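Local coordinates for protein KLLA0E08119p (Kluyveromyces lactis, PDB 3VA7) that probably carboxylates urea to urea-1-carboxylate with ATP and hydrogencarbonate, passing the carboxyl group on a protein-bound biotin in its urea carboxylase part, at residues A954-N959 / T1011-S1016; V943-E948 / R1017-R1022. All coordinates share one frame; numbering follows the deposited sequence.

Interaction 1 (A954-N959 / T1011-S1016); sequences APWLPN and TKYNPS. With BTI (5-(hexahydro-2-oxo-1H-thieno[3,4-D]imidazol-6-yl)pentanal), chain B.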
# COMPACT_ATOMS: atom_id res chain seq x y z
N ALA A 954 -10.63 4.76 33.38
CA ALA A 954 -11.61 5.65 32.78
C ALA A 954 -12.90 4.93 32.94
O ALA A 954 -12.88 3.74 33.17
CB ALA A 954 -11.30 5.90 31.31
N PRO A 955 -14.05 5.64 32.90
CA PRO A 955 -15.28 4.90 33.10
C PRO A 955 -15.53 3.87 32.00
O PRO A 955 -16.46 3.06 32.12
CB PRO A 955 -16.36 6.00 33.06
CG PRO A 955 -15.64 7.24 33.44
CD PRO A 955 -14.25 7.11 32.97
N TRP A 956 -14.76 3.91 30.90
CA TRP A 956 -15.03 2.97 29.76
C TRP A 956 -13.97 1.91 29.72
O TRP A 956 -13.82 1.15 28.76
CB TRP A 956 -15.15 3.71 28.38
CG TRP A 956 -13.88 4.38 27.94
CD1 TRP A 956 -12.85 3.84 27.18
CD2 TRP A 956 -13.47 5.68 28.29
NE1 TRP A 956 -11.83 4.76 27.03
CE2 TRP A 956 -12.21 5.90 27.69
CE3 TRP A 956 -14.06 6.71 29.02
CZ2 TRP A 956 -11.54 7.10 27.82
CZ3 TRP A 956 -13.38 7.90 29.16
CH2 TRP A 956 -12.13 8.08 28.58
N LEU A 957 -13.18 1.88 30.78
CA LEU A 957 -12.05 0.98 30.89
C LEU A 957 -12.39 0.18 32.14
O LEU A 957 -13.12 0.67 33.00
CB LEU A 957 -10.82 1.80 31.10
CG LEU A 957 -10.36 2.56 29.87
CD1 LEU A 957 -9.07 3.31 30.25
CD2 LEU A 957 -10.09 1.57 28.71
N PRO A 958 -11.87 -1.04 32.27
CA PRO A 958 -10.87 -1.72 31.44
C PRO A 958 -11.42 -2.41 30.18
O PRO A 958 -10.64 -2.68 29.27
CB PRO A 958 -10.29 -2.77 32.43
CG PRO A 958 -11.43 -3.12 33.32
CD PRO A 958 -12.24 -1.83 33.46
N ASN A 959 -12.73 -2.66 30.14
CA ASN A 959 -13.37 -3.38 29.05
C ASN A 959 -14.52 -2.55 28.43
O ASN A 959 -15.54 -2.29 29.10
CB ASN A 959 -13.93 -4.73 29.54
CG ASN A 959 -14.70 -5.50 28.43
OD1 ASN A 959 -15.85 -5.13 28.09
ND2 ASN A 959 -14.08 -6.56 27.87
N THR A 1011 -19.83 6.63 24.61
CA THR A 1011 -19.00 7.80 24.55
C THR A 1011 -17.80 7.42 23.69
O THR A 1011 -17.52 6.24 23.49
CB THR A 1011 -18.47 8.28 25.93
OG1 THR A 1011 -17.72 9.48 25.76
CG2 THR A 1011 -17.48 7.26 26.58
N LYS A 1012 -17.11 8.43 23.20
CA LYS A 1012 -15.92 8.21 22.42
C LYS A 1012 -14.79 8.43 23.39
O LYS A 1012 -15.00 9.03 24.46
CB LYS A 1012 -15.92 9.19 21.27
CG LYS A 1012 -16.96 8.79 20.17
CD LYS A 1012 -17.80 9.97 19.73
CE LYS A 1012 -18.59 9.64 18.50
NZ LYS A 1012 -19.38 10.79 18.06
N TYR A 1013 -13.61 7.90 23.10
CA TYR A 1013 -12.54 7.99 24.07
C TYR A 1013 -12.15 9.44 24.42
O TYR A 1013 -12.34 10.38 23.61
CB TYR A 1013 -11.32 7.22 23.57
CG TYR A 1013 -11.32 5.69 23.75
CD1 TYR A 1013 -12.51 4.91 23.65
CD2 TYR A 1013 -10.11 5.01 23.98
CE1 TYR A 1013 -12.48 3.53 23.80
CE2 TYR A 1013 -10.07 3.59 24.12
CZ TYR A 1013 -11.23 2.88 24.03
OH TYR A 1013 -11.16 1.52 24.15
N ASN A 1014 -11.62 9.62 25.63
CA ASN A 1014 -11.10 10.88 26.08
C ASN A 1014 -9.77 10.68 26.77
O ASN A 1014 -9.73 10.34 27.96
CB ASN A 1014 -12.13 11.55 26.99
CG ASN A 1014 -11.55 12.69 27.83
OD1 ASN A 1014 -11.93 12.87 29.00
ND2 ASN A 1014 -10.59 13.42 27.27
N PRO A 1015 -8.65 10.90 26.06
CA PRO A 1015 -8.49 11.30 24.67
C PRO A 1015 -8.53 10.06 23.80
O PRO A 1015 -8.52 8.94 24.33
CB PRO A 1015 -7.05 11.88 24.63
CG PRO A 1015 -6.32 11.09 25.57
CD PRO A 1015 -7.34 10.70 26.70
N SER A 1016 -8.48 10.24 22.49
CA SER A 1016 -8.53 9.10 21.59
C SER A 1016 -7.27 8.23 21.63
O SER A 1016 -6.21 8.67 22.03
CB SER A 1016 -8.84 9.60 20.19
OG SER A 1016 -8.00 10.69 19.83
C11 BTI B . -2.99 11.66 16.40
O11 BTI B . -3.32 10.90 17.37
C10 BTI B . -4.01 12.37 15.45
C9 BTI B . -5.44 11.95 15.78
C8 BTI B . -6.54 12.79 15.15
C7 BTI B . -7.91 12.69 15.85
C2 BTI B . -8.40 11.28 16.12
S1 BTI B . -8.58 10.32 14.64
C6 BTI B . -9.76 9.22 15.35
C5 BTI B . -10.47 9.95 16.46
N3 BTI B . -11.69 10.37 15.83
C3 BTI B . -11.72 11.66 15.65
O3 BTI B . -12.75 12.30 15.14
N2 BTI B . -10.62 12.24 16.09
C4 BTI B . -9.77 11.28 16.78

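Interaction 2 (V943-E948 / R1017-R1022); sequences VTRYRE and RTYTAR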
# COMPACT_ATOMS: atom_id res chain seq x y z
N VAL A 943 -7.22 -2.12 23.36
CA VAL A 943 -7.56 -1.50 24.63
C VAL A 943 -6.40 -1.63 25.61
O VAL A 943 -6.07 -0.68 26.33
CB VAL A 943 -8.84 -2.06 25.25
CG1 VAL A 943 -9.18 -1.26 26.47
CG2 VAL A 943 -10.03 -2.06 24.24
N THR A 944 -5.75 -2.79 25.63
CA THR A 944 -4.62 -2.94 26.51
C THR A 944 -3.55 -1.89 26.27
O THR A 944 -3.10 -1.21 27.18
CB THR A 944 -4.05 -4.39 26.50
OG1 THR A 944 -5.01 -5.25 27.16
CG2 THR A 944 -2.63 -4.44 27.18
N ARG A 945 -3.15 -1.75 25.04
CA ARG A 945 -2.17 -0.76 24.69
C ARG A 945 -2.65 0.65 25.15
O ARG A 945 -1.87 1.52 25.62
CB ARG A 945 -1.98 -0.82 23.17
CG ARG A 945 -1.44 0.44 22.56
CD ARG A 945 -0.79 0.20 21.15
NE ARG A 945 -0.12 1.46 20.81
CZ ARG A 945 0.68 1.68 19.77
NH1 ARG A 945 0.93 0.71 18.87
NH2 ARG A 945 1.19 2.90 19.63
N TYR A 946 -3.95 0.89 25.05
CA TYR A 946 -4.43 2.20 25.44
C TYR A 946 -4.31 2.36 26.97
O TYR A 946 -3.93 3.42 27.47
CB TYR A 946 -5.85 2.38 24.91
CG TYR A 946 -6.41 3.67 25.28
CD1 TYR A 946 -6.09 4.81 24.53
CD2 TYR A 946 -7.21 3.80 26.41
CE1 TYR A 946 -6.59 6.08 24.91
CE2 TYR A 946 -7.72 5.05 26.79
CZ TYR A 946 -7.41 6.18 26.02
OH TYR A 946 -7.93 7.40 26.35
N ARG A 947 -4.59 1.29 27.69
CA ARG A 947 -4.43 1.29 29.16
C ARG A 947 -2.99 1.49 29.61
O ARG A 947 -2.76 2.13 30.61
CB ARG A 947 -5.03 0.03 29.82
CG ARG A 947 -6.53 0.03 29.80
CD ARG A 947 -7.12 -1.22 30.50
NE ARG A 947 -6.64 -2.49 29.95
CZ ARG A 947 -5.64 -3.18 30.49
NH1 ARG A 947 -5.03 -2.72 31.61
NH2 ARG A 947 -5.24 -4.33 29.92
N GLU A 948 -2.05 0.94 28.86
CA GLU A 948 -0.70 1.00 29.33
C GLU A 948 0.09 2.16 28.73
O GLU A 948 1.17 2.50 29.24
CB GLU A 948 0.02 -0.40 29.41
CG GLU A 948 -0.08 -1.25 28.19
CD GLU A 948 0.34 -2.71 28.34
OE1 GLU A 948 1.11 -3.11 27.45
OE2 GLU A 948 -0.15 -3.46 29.23
N ARG A 1017 -7.38 6.99 21.17
CA ARG A 1017 -6.24 6.06 21.01
C ARG A 1017 -5.39 6.60 19.91
O ARG A 1017 -5.87 7.39 19.11
CB ARG A 1017 -6.72 4.68 20.58
CG ARG A 1017 -7.61 3.96 21.58
CD ARG A 1017 -7.95 2.54 21.06
NE ARG A 1017 -8.50 2.57 19.69
CZ ARG A 1017 -9.78 2.85 19.40
NH1 ARG A 1017 -10.70 3.12 20.35
NH2 ARG A 1017 -10.13 2.87 18.13
N THR A 1018 -4.14 6.14 19.82
CA THR A 1018 -3.30 6.44 18.70
C THR A 1018 -3.21 5.27 17.74
O THR A 1018 -2.67 5.40 16.62
CB THR A 1018 -1.89 6.72 19.13
OG1 THR A 1018 -1.41 5.62 19.91
CG2 THR A 1018 -1.86 7.99 19.95
N TYR A 1019 -3.70 4.12 18.20
CA TYR A 1019 -3.55 2.85 17.45
C TYR A 1019 -4.84 1.98 17.51
O TYR A 1019 -5.48 1.83 18.57
CB TYR A 1019 -2.27 2.06 17.89
CG TYR A 1019 -2.31 0.69 17.23
CD1 TYR A 1019 -1.67 0.47 15.99
CD2 TYR A 1019 -3.09 -0.39 17.82
CE1 TYR A 1019 -1.76 -0.78 15.35
CE2 TYR A 1019 -3.22 -1.63 17.20
CZ TYR A 1019 -2.56 -1.81 15.95
OH TYR A 1019 -2.67 -3.00 15.30
N THR A 1020 -5.23 1.43 16.36
CA THR A 1020 -6.37 0.51 16.30
C THR A 1020 -6.04 -0.51 15.22
O THR A 1020 -5.27 -0.22 14.28
CB THR A 1020 -7.70 1.25 15.96
OG1 THR A 1020 -7.78 2.46 16.74
CG2 THR A 1020 -8.98 0.34 16.23
N ALA A 1021 -6.58 -1.70 15.37
CA ALA A 1021 -6.17 -2.82 14.50
C ALA A 1021 -7.10 -2.77 13.31
O ALA A 1021 -8.28 -2.38 13.46
CB ALA A 1021 -6.28 -4.21 15.24
N ARG A 1022 -6.61 -3.20 12.15
CA ARG A 1022 -7.42 -3.29 10.92
C ARG A 1022 -8.64 -4.20 11.08
O ARG A 1022 -8.52 -5.34 11.53
CB ARG A 1022 -6.50 -3.80 9.80
CG ARG A 1022 -7.12 -4.18 8.45
CD ARG A 1022 -6.10 -3.99 7.36
NE ARG A 1022 -6.10 -5.06 6.33
CZ ARG A 1022 -5.70 -6.31 6.53
NH1 ARG A 1022 -5.30 -6.67 7.73
NH2 ARG A 1022 -5.70 -7.19 5.55

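Interaction 1 (A954-N959 / T1011-S1016)
Beside the biotin pocket of the carboxyltransferase part, the indole of W956 leans obliquely against the phenol ring of Y1013 and meets the backbone of N1014. The two aromatic planes are inclined at 44°, with the centroid of the five-membered ring 4.1 Å from that of the tyrosine. It is the nitrogen corner of the indole that comes over the phenol: W956 NE1 sits 3.2 Å above the plane of the Y1013 ring, close to its centre, while CD1 reaches CE1. Farther along the indole, the six-membered ring runs up against the backbone of N1014, where CZ2 lies 3.3 Å from N1014 N and N1014 O sits in the indole plane at its edge. T1011 CG2 comes up near CE3. One face of the indole has Y1013 CA above it, offset toward the rim; on the opposite face lies the methyl of A954, also toward the rim.

W956 is the third residue of a type I turn from A954 to L957, closed by a 3.0 Å bond from L957 N to A954 O. With CG between the backbone N and the carbonyl carbon (chi1 64°), its indole is directed at Y1013. The loop carrying the turn leads into N959, which caps helix 960-967. Across from it, residues 1011-1016 belong to the long loop between strands 997-1001 and 1024-1028, in the C and D subdomain region. T1011 OG1 donates to K1012 O, on a lone pair in the carbonyl plane, and K1012 NZ forms a salt bridge with D728. Y1013 also makes a cation-pi contact with R1017. Past the cis peptide before P1015 the loop enters the biotin site, where S1016 OG approaches C4 of the biotinyl group to 3.6 Å.

Interaction 2 (V943-E948 / R1017-R1022)
The guanidinium of R945 lies over the CB end of Y1019: CB stands 3.5 Å above its plane, over the centre, and NH1 continues to the start of the ring, 3.6 Å from Y1019 CG. Guanidinium and phenol planes are nearly parallel, 4° apart; the ring continues past R945, alongside C942 of the same helix, and its OH bonds E1038. The R1017 guanidinium is used differently, at its edge. T1020 OG1 lies in its plane and is gripped side-on by NE at 3.0 Å and NH2 at 2.8 Å, while a weak bond from NE reaches Y1019 O. The side chains of R1017 and Y946 cross at about a right angle, with R1017 CG 3.4 Å from Y946 CD1; the hydroxyl of that tyrosine bonds P1015 O.

R945 gets to Y1019 by leaving helix 937-949 with CG anti to the backbone N (chi1 157°) and an extended chain. Its NH2 then forms a salt bridge with E1199, which lies in the biotin carrier region, and T1018 OG1 bonds the same carboxylate oxygen. A leucine in its place would probably leave E1199 without its charged mate on the helix and take the flat guanidinium from over Y1019 CB. R1017 turns its guanidinium to the urea pocket, bonding Y1044 O and the OH of Y1035, two residues of that site. The two arginines thus imply different tasks: one pairs charge between helix and carrier, the other spends its N-H groups on fixing the loop beside the urea pocket.

Overall arrangement
Both interactions bind the long loop between strands 997-1001 and 1024-1028 to the region of helix 937-949, interaction 1 through the loop that follows the helix and interaction 2 through the helix itself. Interaction 1 is nested within the chain span closed by interaction 2, and the two join where Y946 meets Y1013 edge to face and V943 packs on L957. Every touching residue of 954-959 / 1011-1016 is buried, and that contact is largely aromatic, with the indole also against backbone atoms. Interaction 2 is buried at Y946, R1017 and T1018 but partly exposed at R945 and Y1019; there two arginines carry the contact, R945 reaching the biotin carrier and R1017 the urea pocket.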